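Local structure of uncharacterized protein Atu1656/AGR_C_3050 (Agrobacterium tumefaciens, 2OJH) at residues A[145-156]-A[165-176]. The protein is of unknown function, but belongs to the TolB family and folds as a six-bladed beta-propeller, a scaffold that often serves for binding partner molecules. Numbering follows the deposited sequence.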
# COMPACT_ATOMS: atom_id res chain seq x y z
N TYR A 145 6.76 -4.27 -6.53
CA TYR A 145 7.42 -3.82 -5.30
C TYR A 145 8.45 -2.75 -5.52
O TYR A 145 8.88 -2.49 -6.67
CB TYR A 145 8.07 -5.00 -4.56
CG TYR A 145 9.08 -5.85 -5.33
CD1 TYR A 145 8.66 -6.81 -6.26
CD2 TYR A 145 10.45 -5.76 -5.06
CE1 TYR A 145 9.57 -7.59 -6.96
CE2 TYR A 145 11.36 -6.55 -5.73
CZ TYR A 145 10.92 -7.47 -6.69
OH TYR A 145 11.82 -8.29 -7.35
N CYS A 146 8.87 -2.10 -4.44
CA CYS A 146 9.95 -1.12 -4.52
C CYS A 146 11.19 -1.91 -4.12
O CYS A 146 11.15 -2.64 -3.10
CB CYS A 146 9.74 0.04 -3.55
SG CYS A 146 11.15 1.22 -3.55
N GLY A 147 12.22 -1.88 -4.96
CA GLY A 147 13.50 -2.48 -4.64
C GLY A 147 14.55 -1.40 -4.56
O GLY A 147 14.63 -0.55 -5.47
N ILE A 148 15.35 -1.41 -3.50
CA ILE A 148 16.47 -0.45 -3.43
C ILE A 148 17.74 -1.23 -3.72
O ILE A 148 17.99 -2.27 -3.09
CB ILE A 148 16.55 0.31 -2.08
CG1 ILE A 148 15.21 0.95 -1.74
CG2 ILE A 148 17.62 1.43 -2.14
CD1 ILE A 148 15.10 1.31 -0.26
N ARG A 149 18.49 -0.75 -4.71
CA ARG A 149 19.73 -1.40 -5.13
C ARG A 149 20.81 -0.35 -5.21
O ARG A 149 20.76 0.54 -6.06
CB ARG A 149 19.54 -2.07 -6.49
CG ARG A 149 18.28 -2.94 -6.60
CD ARG A 149 18.40 -4.28 -5.86
NE ARG A 149 17.18 -5.06 -6.03
CZ ARG A 149 16.21 -5.15 -5.11
NH1 ARG A 149 16.31 -4.54 -3.94
NH2 ARG A 149 15.12 -5.87 -5.35
N ASP A 150 21.77 -0.44 -4.29
CA ASP A 150 22.79 0.60 -4.12
C ASP A 150 22.19 2.00 -4.16
O ASP A 150 22.66 2.85 -4.91
CB ASP A 150 23.88 0.45 -5.20
CG ASP A 150 24.56 -0.92 -5.13
OD1 ASP A 150 24.95 -1.31 -4.01
OD2 ASP A 150 24.70 -1.58 -6.19
N GLN A 151 21.13 2.22 -3.37
CA GLN A 151 20.48 3.53 -3.23
C GLN A 151 19.77 4.01 -4.50
O GLN A 151 19.51 5.21 -4.66
CB GLN A 151 21.50 4.58 -2.73
CG GLN A 151 21.92 4.36 -1.27
CD GLN A 151 20.72 4.30 -0.35
OE1 GLN A 151 19.91 5.23 -0.31
NE2 GLN A 151 20.58 3.19 0.37
N VAL A 152 19.47 3.08 -5.40
CA VAL A 152 18.61 3.34 -6.54
C VAL A 152 17.26 2.67 -6.22
O VAL A 152 17.19 1.45 -5.99
CB VAL A 152 19.19 2.75 -7.86
CG1 VAL A 152 18.31 3.09 -9.04
CG2 VAL A 152 20.64 3.24 -8.08
N PHE A 153 16.20 3.48 -6.21
CA PHE A 153 14.86 3.08 -5.81
C PHE A 153 14.06 2.80 -7.07
O PHE A 153 13.72 3.74 -7.81
CB PHE A 153 14.15 4.23 -5.06
CG PHE A 153 14.74 4.57 -3.72
CD1 PHE A 153 16.03 5.10 -3.61
CD2 PHE A 153 13.98 4.43 -2.57
CE1 PHE A 153 16.56 5.45 -2.37
CE2 PHE A 153 14.50 4.80 -1.32
CZ PHE A 153 15.79 5.28 -1.21
N ASP A 154 13.76 1.53 -7.35
CA ASP A 154 13.02 1.22 -8.57
C ASP A 154 11.80 0.35 -8.36
O ASP A 154 11.67 -0.35 -7.33
CB ASP A 154 13.92 0.52 -9.60
CG ASP A 154 14.80 1.48 -10.36
OD1 ASP A 154 14.31 2.54 -10.84
OD2 ASP A 154 16.01 1.18 -10.46
N ILE A 155 10.95 0.36 -9.40
CA ILE A 155 9.79 -0.50 -9.44
C ILE A 155 10.20 -1.81 -10.08
O ILE A 155 10.84 -1.81 -11.15
CB ILE A 155 8.65 0.16 -10.27
CG1 ILE A 155 8.37 1.61 -9.76
CG2 ILE A 155 7.39 -0.73 -10.30
CD1 ILE A 155 8.05 1.73 -8.24
N TYR A 156 9.84 -2.90 -9.42
CA TYR A 156 10.14 -4.24 -9.92
C TYR A 156 8.85 -5.02 -9.93
O TYR A 156 7.89 -4.66 -9.23
CB TYR A 156 11.12 -4.99 -8.97
CG TYR A 156 12.51 -4.45 -9.02
CD1 TYR A 156 13.46 -4.98 -9.89
CD2 TYR A 156 12.88 -3.35 -8.22
CE1 TYR A 156 14.75 -4.43 -9.97
CE2 TYR A 156 14.16 -2.80 -8.31
CZ TYR A 156 15.08 -3.35 -9.18
OH TYR A 156 16.35 -2.84 -9.25
N GLU A 165 12.84 -11.80 -11.35
CA GLU A 165 12.68 -10.39 -11.04
C GLU A 165 12.82 -9.53 -12.30
O GLU A 165 13.75 -9.74 -13.10
CB GLU A 165 13.72 -10.01 -9.97
CG GLU A 165 13.90 -8.54 -9.67
CD GLU A 165 14.86 -8.31 -8.51
OE1 GLU A 165 16.09 -8.29 -8.74
OE2 GLU A 165 14.39 -8.15 -7.35
N THR A 166 11.89 -8.60 -12.49
CA THR A 166 11.87 -7.73 -13.66
C THR A 166 11.92 -6.28 -13.20
O THR A 166 11.09 -5.86 -12.39
CB THR A 166 10.60 -7.93 -14.50
OG1 THR A 166 10.65 -9.22 -15.12
CG2 THR A 166 10.48 -6.87 -15.61
N ARG A 167 12.88 -5.53 -13.73
CA ARG A 167 13.06 -4.14 -13.36
C ARG A 167 12.23 -3.25 -14.32
O ARG A 167 12.42 -3.31 -15.54
CB ARG A 167 14.55 -3.82 -13.46
CG ARG A 167 14.92 -2.49 -12.88
CD ARG A 167 16.40 -2.27 -12.91
NE ARG A 167 16.72 -0.89 -12.60
CZ ARG A 167 17.91 -0.34 -12.76
NH1 ARG A 167 18.91 -1.05 -13.27
NH2 ARG A 167 18.11 0.94 -12.43
N LEU A 168 11.32 -2.45 -13.77
CA LEU A 168 10.39 -1.66 -14.60
C LEU A 168 10.74 -0.20 -14.73
O LEU A 168 10.31 0.46 -15.68
CB LEU A 168 8.94 -1.80 -14.11
CG LEU A 168 8.44 -3.25 -14.18
CD1 LEU A 168 7.17 -3.38 -13.40
CD2 LEU A 168 8.22 -3.73 -15.62
N THR A 169 11.47 0.32 -13.75
CA THR A 169 12.04 1.66 -13.87
C THR A 169 13.54 1.52 -13.71
O THR A 169 14.01 0.53 -13.17
CB THR A 169 11.44 2.68 -12.86
OG1 THR A 169 11.71 2.28 -11.51
CG2 THR A 169 9.94 2.82 -13.05
N HIS A 170 14.27 2.52 -14.19
CA HIS A 170 15.70 2.42 -14.29
C HIS A 170 16.39 3.67 -13.73
O HIS A 170 17.21 4.28 -14.39
CB HIS A 170 16.11 2.10 -15.74
CG HIS A 170 15.60 0.77 -16.21
ND1 HIS A 170 14.35 0.61 -16.77
CD2 HIS A 170 16.13 -0.47 -16.14
CE1 HIS A 170 14.14 -0.67 -17.04
NE2 HIS A 170 15.22 -1.35 -16.67
N GLY A 171 16.04 4.02 -12.49
CA GLY A 171 16.74 5.06 -11.74
C GLY A 171 16.44 6.48 -12.15
O GLY A 171 17.20 7.39 -11.83
N GLU A 172 15.33 6.67 -12.87
CA GLU A 172 14.82 8.00 -13.17
C GLU A 172 14.16 8.50 -11.88
O GLU A 172 13.02 8.16 -11.60
CB GLU A 172 13.77 7.95 -14.30
CG GLU A 172 14.27 7.35 -15.63
CD GLU A 172 13.98 5.84 -15.71
OE1 GLU A 172 13.49 5.27 -14.72
OE2 GLU A 172 14.25 5.23 -16.76
N GLY A 173 14.90 9.27 -11.09
CA GLY A 173 14.42 9.68 -9.77
C GLY A 173 14.35 8.49 -8.84
O GLY A 173 14.80 7.40 -9.20
N ARG A 174 13.83 8.69 -7.63
CA ARG A 174 13.48 7.55 -6.77
C ARG A 174 12.05 7.14 -7.09
O ARG A 174 11.19 7.98 -7.28
CB ARG A 174 13.59 7.90 -5.28
CG ARG A 174 14.92 8.52 -4.87
CD ARG A 174 14.93 8.75 -3.37
NE ARG A 174 16.27 9.09 -2.90
CZ ARG A 174 16.57 9.38 -1.64
NH1 ARG A 174 15.64 9.36 -0.71
NH2 ARG A 174 17.81 9.70 -1.33
N ASN A 175 11.79 5.84 -7.14
CA ASN A 175 10.48 5.36 -7.56
C ASN A 175 9.99 4.40 -6.51
O ASN A 175 10.71 3.49 -6.12
CB ASN A 175 10.58 4.66 -8.92
CG ASN A 175 11.20 5.54 -9.95
OD1 ASN A 175 10.58 6.51 -10.42
ND2 ASN A 175 12.46 5.26 -10.28
N ASP A 176 8.75 4.60 -6.07
CA ASP A 176 8.25 3.89 -4.91
C ASP A 176 6.76 3.61 -5.04
O ASP A 176 6.09 4.08 -5.98
CB ASP A 176 8.51 4.74 -3.67
CG ASP A 176 8.59 3.93 -2.38
OD1 ASP A 176 8.09 2.79 -2.32
OD2 ASP A 176 9.15 4.48 -1.42
O HOH W 1 17.72 -6.49 -8.43
O HOH W 2 16.42 5.91 -7.34
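Arg174 runs alongside the Phe153 ring, its CD over one face as a CH-pi contact 3.9 Å from the centroid, while Ile148 CG1 packs on the opposite face. The chain extends from CG to NE alongside the ring, and the guanidinium lies nearly parallel to it, 10° between planes, with Phe153 CE1 over one of its faces. Tyr156 CB packs over one face of the Tyr145 ring, off toward the rim, and Arg149 NH2 and Glu165 OE2 lie at its edge, where Tyr145 OH donates to the anti lone pair of Glu165 OE2 at 2.6 Å. The same oxygen is met from above the carboxylate plane by Arg149 NH2, a salt bridge of 3.1 Å lying in the guanidinium plane. Glu165 OE1 accepts from Asn128. Tyr156 CE1 rests against Arg167 CG at 3.5 Å, where strand 165-167 pairs with strand 152-156 as the outermost strand of its propeller blade. Beyond it the chain loops across to strand 175-180, the first strand of the next four-stranded blade, and Asp154 ties this connection down. OD1 of the buried Asp154 accepts from Gly171 N on the syn lone pair at 2.8 Å, and from Thr169 OG1 on the anti side, out of the carboxylate plane. OD2 forms a salt bridge with Arg167 NH2 at 2.9 Å, and His170 CD2 packs on one face of that guanidinium. Thr169 OG1, set between its backbone N and carbonyl carbon by a chi1 of 62°, in turn accepts an almost straight bond (171°) from Ile155 N. Phe153 O takes two donors from Asn175, backbone N and ND2, while Asn175 OD1 is held by Ser191 and Arg193. Between the blades, Ile155 CD1 lies 3.7 Å from Asp176 N, and Ile155 and Asn175 both pack on Phe189.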